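PDB 2VAP: cell division protein FtsZ 1 from Methanocaldococcus jannaschii, which binds GTP and, as a tubulin-like GTPase of the FtsZ family, probably polymerises into the contractile Z ring at the future site of cell division. Local coordinates for residues I226-L231 / G320-E325; M290-L295 / N329-L334. One frame throughout, in Å; residues are numbered along the deposited sequence.

Contact 1 (I226-L231 / G320-E325); sequences ITKDGL and GATIDE
Lys228, Leu231 and Thr322 account for most of the surface buried where the chain leaving helix 204-227 passes over the end of strand 316-323. Lys228 is the first residue past the helical conformation. Its CG stands anti to the backbone N (chi1 -170°) and the rest of the chain is extended, which carries the ammonium group past Thr322 to the far end of the strand. There Lys228 NZ donates to Ile323 O at 3.2 Å, and Lys228 CE lies 3.4 Å from Ile323 O. The approach is bent, 136° at the carbonyl oxygen and 31° out of the carbonyl plane, and two waters also accept from NZ. One water, 2.8 Å from Lys228 NZ, bridges to Thr322 OG1, which is also hydrogen-bonded to His288; the other leads to the backbone N of Glu325.

The other branch of Thr322, the methyl, lies against the loop backbone, with Thr322 CG2 3.7 Å from Asp229 O and also near Gly230 CA. A third water joins Asp229 O to Ile323 N. The fit at Gly230 is close: a CB modelled on Gly230 would fall 2.6 Å from Ala321 O, a clash. Ala321 O also receives a weak, strongly bent bond from Leu231 N at 2.8 Å, while the backbone of Ala321 bonds on to Ile232. Leu231 then crosses Ile323 at about a right angle, with Leu231 CD1 3.7 Å from Ile323 CG1, and its CB rests near that of Ala321.

The lysine charge that ties the helix exit to this edge strand is thus met by a neutral carbonyl and waters; with Asp324 OD1 4.7 Å from Lys228 NZ, the carboxylate probably adds only a general attraction.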
ATOM      1  N   ILE A 226      -9.587   7.283   0.683  1.00 12.06           N
ATOM      2  CA  ILE A 226     -10.808   7.041   1.449  1.00 11.50           C
ATOM      3  C   ILE A 226     -11.004   8.068   2.571  1.00 11.63           C
ATOM      4  O   ILE A 226     -12.101   8.607   2.738  1.00 15.30           O
ATOM      5  CB  ILE A 226     -10.815   5.609   2.062  1.00 15.41           C
ATOM      6  CG1 ILE A 226     -10.522   4.558   0.984  1.00 17.14           C
ATOM      7  CG2 ILE A 226     -12.143   5.320   2.767  1.00 20.49           C
ATOM      8  CD1 ILE A 226     -10.073   3.210   1.523  1.00 23.43           C
ATOM      9  N   THR A 227      -9.937   8.348   3.321  1.00 12.07           N
ATOM     10  CA  THR A 227     -10.052   9.055   4.606  1.00 13.04           C
ATOM     11  C   THR A 227      -9.919  10.577   4.559  1.00 10.81           C
ATOM     12  O   THR A 227     -10.504  11.274   5.388  1.00 15.89           O
ATOM     13  CB  THR A 227      -9.025   8.532   5.638  1.00 12.49           C
ATOM     14  OG1 THR A 227      -7.697   8.813   5.180  1.00 11.22           O
ATOM     15  CG2 THR A 227      -9.184   7.035   5.862  1.00 10.93           C
ATOM     16  N   LYS A 228      -9.137  11.085   3.609  1.00  9.29           N
ATOM     17  CA  LYS A 228      -8.808  12.511   3.571  1.00 11.52           C
ATOM     18  C   LYS A 228      -9.918  13.345   2.938  1.00 13.84           C
ATOM     19  O   LYS A 228     -10.620  12.884   2.035  1.00 13.91           O
ATOM     20  CB  LYS A 228      -7.482  12.731   2.832  1.00 12.00           C
ATOM     21  CG  LYS A 228      -6.908  14.140   2.941  1.00 11.41           C
ATOM     22  CD  LYS A 228      -5.524  14.219   2.321  1.00 16.18           C
ATOM     23  CE  LYS A 228      -4.967  15.632   2.392  1.00 20.84           C
ATOM     24  NZ  LYS A 228      -3.549  15.691   1.944  1.00 19.96           N
ATOM     25  N   ASP A 229     -10.075  14.571   3.434  1.00 11.42           N
ATOM     26  CA  ASP A 229     -10.966  15.548   2.821  1.00 12.22           C
ATOM     27  C   ASP A 229     -10.493  15.807   1.395  1.00 11.59           C
ATOM     28  O   ASP A 229      -9.302  16.010   1.159  1.00 13.12           O
ATOM     29  CB  ASP A 229     -10.951  16.852   3.615  1.00 16.31           C
ATOM     30  CG  ASP A 229     -11.953  17.860   3.098  1.00 15.90           C
ATOM     31  OD1 ASP A 229     -11.547  18.783   2.360  1.00 17.90           O
ATOM     32  OD2 ASP A 229     -13.150  17.722   3.418  1.00 16.06           O
ATOM     33  N   GLY A 230     -11.422  15.783   0.447  1.00 17.96           N
ATOM     34  CA  GLY A 230     -11.057  15.959  -0.952  1.00 17.01           C
ATOM     35  C   GLY A 230     -12.050  16.743  -1.781  1.00 16.75           C
ATOM     36  O   GLY A 230     -13.163  17.038  -1.331  1.00 15.65           O
ATOM     37  N   LEU A 231     -11.627  17.092  -2.994  1.00 14.91           N
ATOM     38  CA  LEU A 231     -12.520  17.638  -4.010  1.00 13.30           C
ATOM     39  C   LEU A 231     -13.555  16.571  -4.336  1.00 12.37           C
ATOM     40  O   LEU A 231     -14.750  16.855  -4.429  1.00 20.33           O
ATOM     41  CB  LEU A 231     -11.744  18.009  -5.279  1.00 16.88           C
ATOM     42  CG  LEU A 231     -10.821  19.229  -5.300  1.00 29.04           C
ATOM     43  CD1 LEU A 231      -9.466  18.916  -4.684  1.00 39.62           C
ATOM     44  CD2 LEU A 231     -10.646  19.706  -6.733  1.00 34.52           C
ATOM     45  N   GLY A 320     -10.469   9.487  -6.935  1.00 10.77           N
ATOM     46  CA  GLY A 320     -10.643  10.597  -6.007  1.00 11.03           C
ATOM     47  C   GLY A 320      -9.636  11.698  -6.283  1.00 12.44           C
ATOM     48  O   GLY A 320      -8.669  11.495  -7.023  1.00 12.28           O
ATOM     49  N   ALA A 321      -9.869  12.865  -5.692  1.00 10.97           N
ATOM     50  CA  ALA A 321      -8.972  14.006  -5.847  1.00  8.80           C
ATOM     51  C   ALA A 321      -8.865  14.778  -4.539  1.00 13.44           C
ATOM     52  O   ALA A 321      -9.880  15.136  -3.939  1.00 15.69           O
ATOM     53  CB  ALA A 321      -9.447  14.916  -6.974  1.00 12.48           C
ATOM     54  N   THR A 322      -7.631  15.016  -4.096  1.00 14.37           N
ATOM     55  CA  THR A 322      -7.374  15.730  -2.843  1.00 12.40           C
ATOM     56  C   THR A 322      -6.305  16.804  -3.016  1.00 16.76           C
ATOM     57  O   THR A 322      -5.491  16.744  -3.942  1.00 16.18           O
ATOM     58  CB  THR A 322      -6.921  14.778  -1.706  1.00 14.86           C
ATOM     59  OG1 THR A 322      -5.671  14.166  -2.056  1.00 15.83           O
ATOM     60  CG2 THR A 322      -7.967  13.701  -1.430  1.00 15.11           C
ATOM     61  N   ILE A 323      -6.315  17.780  -2.113  1.00 13.11           N
ATOM     62  CA  ILE A 323      -5.289  18.814  -2.075  1.00 15.98           C
ATOM     63  C   ILE A 323      -4.169  18.409  -1.117  1.00 18.67           C
ATOM     64  O   ILE A 323      -4.420  18.069   0.042  1.00 22.12           O
ATOM     65  CB  ILE A 323      -5.875  20.190  -1.660  1.00 16.55           C
ATOM     66  CG1 ILE A 323      -6.913  20.658  -2.682  1.00 26.08           C
ATOM     67  CG2 ILE A 323      -4.764  21.236  -1.514  1.00 28.55           C
ATOM     68  CD1 ILE A 323      -7.923  21.646  -2.136  1.00 26.81           C
ATOM     69  N   ASP A 324      -2.939  18.430  -1.621  1.00 20.38           N
ATOM     70  CA  ASP A 324      -1.753  18.243  -0.795  1.00 21.25           C
ATOM     71  C   ASP A 324      -1.074  19.599  -0.635  1.00 25.16           C
ATOM     72  O   ASP A 324      -0.596  20.184  -1.612  1.00 22.16           O
ATOM     73  CB  ASP A 324      -0.804  17.222  -1.436  1.00 23.29           C
ATOM     74  CG  ASP A 324       0.338  16.802  -0.512  1.00 34.14           C
ATOM     75  OD1 ASP A 324       0.543  17.430   0.549  1.00 33.87           O
ATOM     76  OD2 ASP A 324       1.042  15.830  -0.860  1.00 41.42           O
ATOM     77  N   GLU A 325      -1.048  20.091   0.603  1.00 36.25           N
ATOM     78  CA  GLU A 325      -0.513  21.421   0.923  1.00 33.61           C
ATOM     79  C   GLU A 325       0.989  21.559   0.656  1.00 40.08           C
ATOM     80  O   GLU A 325       1.485  22.668   0.443  1.00 46.46           O
ATOM     81  CB  GLU A 325      -0.843  21.809   2.372  1.00144.61           C
ATOM     82  CG  GLU A 325      -0.331  20.838   3.440  1.00184.74           C
ATOM     83  CD  GLU A 325      -0.680  21.268   4.856  1.00108.08           C
ATOM     84  OE1 GLU A 325       0.106  20.962   5.777  1.00 82.17           O
ATOM     85  OE2 GLU A 325      -1.735  21.909   5.054  1.00109.08           O
TER
HETATM   86  O   HOH W   1      -3.282  14.521  -0.577  1.00 25.58           O
HETATM   87  O   HOH W   2      -2.469  18.227   2.864  1.00 28.02           O
HETATM   88  O   HOH W   3      -8.326  18.078  -0.181  1.00 17.48           O

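Contact 2 (M290-L295 / N329-L334)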
ATOM      1  N   MET A 290      -3.664  14.112  -6.861  1.00 10.63           N
ATOM      2  CA  MET A 290      -3.242  15.030  -5.809  1.00 11.40           C
ATOM      3  C   MET A 290      -2.663  16.296  -6.420  1.00 15.77           C
ATOM      4  O   MET A 290      -1.956  16.239  -7.424  1.00 16.15           O
ATOM      5  CB  MET A 290      -2.209  14.363  -4.900  1.00 15.85           C
ATOM      6  CG  MET A 290      -2.759  13.209  -4.073  1.00 17.57           C
ATOM      7  SD  MET A 290      -1.486  12.045  -3.545  1.00 24.31           S
ATOM      8  CE  MET A 290      -1.182  11.148  -5.067  1.00 30.02           C
ATOM      9  N   GLY A 291      -2.969  17.439  -5.815  1.00 15.15           N
ATOM     10  CA  GLY A 291      -2.481  18.714  -6.326  1.00 15.03           C
ATOM     11  C   GLY A 291      -2.498  19.828  -5.301  1.00 18.14           C
ATOM     12  O   GLY A 291      -2.867  19.606  -4.145  1.00 16.54           O
ATOM     13  N   PRO A 292      -2.095  21.043  -5.718  1.00 18.20           N
ATOM     14  CA  PRO A 292      -2.130  22.207  -4.840  1.00 20.76           C
ATOM     15  C   PRO A 292      -3.559  22.716  -4.672  1.00 18.89           C
ATOM     16  O   PRO A 292      -4.502  22.088  -5.161  1.00 18.20           O
ATOM     17  CB  PRO A 292      -1.274  23.243  -5.588  1.00 17.16           C
ATOM     18  CG  PRO A 292      -0.656  22.511  -6.753  1.00 27.11           C
ATOM     19  CD  PRO A 292      -1.581  21.388  -7.052  1.00 20.59           C
ATOM     20  N   GLU A 293      -3.711  23.851  -3.994  1.00 18.81           N
ATOM     21  CA  GLU A 293      -5.024  24.444  -3.737  1.00 22.41           C
ATOM     22  C   GLU A 293      -5.788  24.802  -5.015  1.00 19.72           C
ATOM     23  O   GLU A 293      -7.016  24.913  -5.000  1.00 22.55           O
ATOM     24  CB  GLU A 293      -4.890  25.680  -2.838  1.00 22.22           C
ATOM     25  CG  GLU A 293      -4.536  25.378  -1.379  1.00 34.03           C
ATOM     26  CD  GLU A 293      -3.061  25.065  -1.158  1.00500.00           C
ATOM     27  OE1 GLU A 293      -2.737  24.469  -0.109  1.00 27.29           O
ATOM     28  OE2 GLU A 293      -2.226  25.409  -2.023  1.00 39.47           O
ATOM     29  N   ASP A 294      -5.056  24.968  -6.117  1.00 21.47           N
ATOM     30  CA  ASP A 294      -5.648  25.349  -7.401  1.00 19.35           C
ATOM     31  C   ASP A 294      -6.005  24.157  -8.302  1.00 19.57           C
ATOM     32  O   ASP A 294      -6.298  24.337  -9.488  1.00 22.99           O
ATOM     33  CB  ASP A 294      -4.741  26.348  -8.141  1.00 24.69           C
ATOM     34  CG  ASP A 294      -3.380  25.765  -8.511  1.00 37.06           C
ATOM     35  OD1 ASP A 294      -3.066  24.620  -8.115  1.00 28.52           O
ATOM     36  OD2 ASP A 294      -2.614  26.466  -9.206  1.00 34.39           O
ATOM     37  N   LEU A 295      -5.981  22.950  -7.737  1.00 21.06           N
ATOM     38  CA  LEU A 295      -6.403  21.745  -8.454  1.00 16.62           C
ATOM     39  C   LEU A 295      -7.881  21.842  -8.824  1.00 14.41           C
ATOM     40  O   LEU A 295      -8.713  22.220  -7.996  1.00 21.26           O
ATOM     41  CB  LEU A 295      -6.144  20.488  -7.610  1.00 15.89           C
ATOM     42  CG  LEU A 295      -6.534  19.115  -8.177  1.00 17.48           C
ATOM     43  CD1 LEU A 295      -5.598  18.681  -9.301  1.00 20.53           C
ATOM     44  CD2 LEU A 295      -6.561  18.069  -7.073  1.00 17.71           C
ATOM     45  N   ASN A 329       3.049  23.732  -7.129  1.00 23.64           N
ATOM     46  CA  ASN A 329       2.647  23.816  -8.531  1.00 24.96           C
ATOM     47  C   ASN A 329       2.501  22.438  -9.178  1.00 30.96           C
ATOM     48  O   ASN A 329       2.157  22.328 -10.358  1.00 31.47           O
ATOM     49  CB  ASN A 329       3.654  24.661  -9.323  1.00 46.85           C
ATOM     50  CG  ASN A 329       3.736  26.098  -8.829  1.00 56.58           C
ATOM     51  OD1 ASN A 329       4.784  26.546  -8.365  1.00 68.34           O
ATOM     52  ND2 ASN A 329       2.628  26.826  -8.929  1.00 58.00           N
ATOM     53  N   THR A 330       2.750  21.394  -8.391  1.00 22.99           N
ATOM     54  CA  THR A 330       2.824  20.025  -8.898  1.00 19.38           C
ATOM     55  C   THR A 330       1.526  19.242  -8.701  1.00 20.16           C
ATOM     56  O   THR A 330       0.920  19.286  -7.628  1.00 22.75           O
ATOM     57  CB  THR A 330       3.999  19.256  -8.237  1.00 23.96           C
ATOM     58  OG1 THR A 330       5.210  20.008  -8.385  1.00 29.74           O
ATOM     59  CG2 THR A 330       4.187  17.876  -8.865  1.00 27.00           C
ATOM     60  N   VAL A 331       1.107  18.540  -9.752  1.00 16.18           N
ATOM     61  CA  VAL A 331       0.046  17.539  -9.656  1.00 18.17           C
ATOM     62  C   VAL A 331       0.680  16.148  -9.635  1.00 15.68           C
ATOM     63  O   VAL A 331       1.512  15.822 -10.486  1.00 17.60           O
ATOM     64  CB  VAL A 331      -0.988  17.667 -10.807  1.00 17.88           C
ATOM     65  CG1 VAL A 331      -1.806  16.385 -10.970  1.00 18.22           C
ATOM     66  CG2 VAL A 331      -1.913  18.845 -10.558  1.00 18.29           C
ATOM     67  N   ARG A 332       0.294  15.347  -8.645  1.00 13.70           N
ATOM     68  CA  ARG A 332       0.777  13.977  -8.507  1.00 18.13           C
ATOM     69  C   ARG A 332      -0.364  12.991  -8.739  1.00 14.97           C
ATOM     70  O   ARG A 332      -1.472  13.180  -8.230  1.00 16.88           O
ATOM     71  CB  ARG A 332       1.395  13.768  -7.121  1.00 13.69           C
ATOM     72  CG  ARG A 332       2.097  12.427  -6.926  1.00 23.66           C
ATOM     73  CD  ARG A 332       2.636  12.280  -5.509  1.00 31.76           C
ATOM     74  NE  ARG A 332       3.754  13.184  -5.242  1.00 59.69           N
ATOM     75  CZ  ARG A 332       4.323  13.355  -4.050  1.00 88.52           C
ATOM     76  NH1 ARG A 332       3.885  12.687  -2.990  1.00161.87           N
ATOM     77  NH2 ARG A 332       5.334  14.202  -3.918  1.00125.30           N
ATOM     78  N   VAL A 333      -0.087  11.946  -9.512  1.00 11.12           N
ATOM     79  CA  VAL A 333      -1.075  10.906  -9.790  1.00 13.21           C
ATOM     80  C   VAL A 333      -0.585   9.552  -9.284  1.00 13.39           C
ATOM     81  O   VAL A 333       0.487   9.084  -9.677  1.00 12.11           O
ATOM     82  CB  VAL A 333      -1.421  10.828 -11.305  1.00 15.07           C
ATOM     83  CG1 VAL A 333      -2.305   9.617 -11.606  1.00 15.89           C
ATOM     84  CG2 VAL A 333      -2.109  12.106 -11.765  1.00 13.79           C
ATOM     85  N   LEU A 334      -1.368   8.946  -8.395  1.00  9.75           N
ATOM     86  CA  LEU A 334      -1.147   7.564  -7.985  1.00 10.18           C
ATOM     87  C   LEU A 334      -2.155   6.664  -8.686  1.00 11.52           C
ATOM     88  O   LEU A 334      -3.369   6.862  -8.576  1.00 11.48           O
ATOM     89  CB  LEU A 334      -1.251   7.397  -6.464  1.00 11.26           C
ATOM     90  CG  LEU A 334      -1.234   5.952  -5.937  1.00 10.25           C
ATOM     91  CD1 LEU A 334       0.133   5.289  -6.123  1.00 11.15           C
ATOM     92  CD2 LEU A 334      -1.661   5.894  -4.478  1.00 12.77           C
TER
HETATM   93  O   HOH W   4      -0.013  26.019  -8.602  1.00 40.64           O
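Met290 and Arg332 form an antiparallel hydrogen-bonded pair between strands 284-291 and 331-338, with both side chains on one face of the sheet. Met290 N donates to Arg332 O at 2.7 Å (159° at the hydrogen), nearly in line with the carbonyl bond. The return bond, Arg332 N to Met290 O, is equally short at 2.7 Å (154°), with the donor tilted out of the carbonyl plane.

The Met290 side chain can be traced outward. Met290 CB sits 3.6 Å from Arg332 O; CG runs on beside Thr322 of the next strand. The chain bends about CG-SD (chi3 -76°), which turns the methyl back over the partner strand. Met290 CE thus ends 3.8 Å from Arg332 O, against CG and CD of Arg332 and CB of Leu334. The guanidinium leads away, making a long, weak ion pair with Glu255.

On the other face, Leu295 CD1 meets Val331 CG2 at 3.9 Å. Beyond the strand pair, Pro292 sets its ring against the backbone at Thr330: Pro292 CD is 3.3 Å and Pro292 CG 3.7 Å from Thr330 O, a buried oxygen with no hydrogen-bond partner in the model. With an alanine here, CG and CD would be gone, and Thr330 O would probably lose part of its carbon cover while phi at the start of the type I turn was no longer fixed by a ring. Within the turn, Asp294 OD2 takes a bond from a water that accepts from Asn329 ND2, and OD1 is salt-bridged to Arg261.

The two near-straight amide bonds thus set the strand register, while the carbons of Met290 and Pro292 probably help keep water from the pair, leaving the water-mediated link to the exposed end.

Both contacts reach the same four-stranded sheet, but contact 2 is the more buried: five of its nine touching residues are buried, against two of eight in contact 1. Contact 2 pairs the two inner strands, 284-291 and 331-338, by regular backbone bonds; contact 1 sets a loop on the edge strand, 316-323, relying on a lysine, a weak backbone bond and waters. Strand 284-291 joins them: Gly291 N lies 3.2 Å from Thr322 O and Gly291 O 2.8 Å from Asp324 N, both probable hydrogen bonds. Leu231 CD2 also packs 3.4 Å from Leu295 O. Contact 2's water bridge lies beyond the strand pairing, whereas in contact 1 waters line the interface itself.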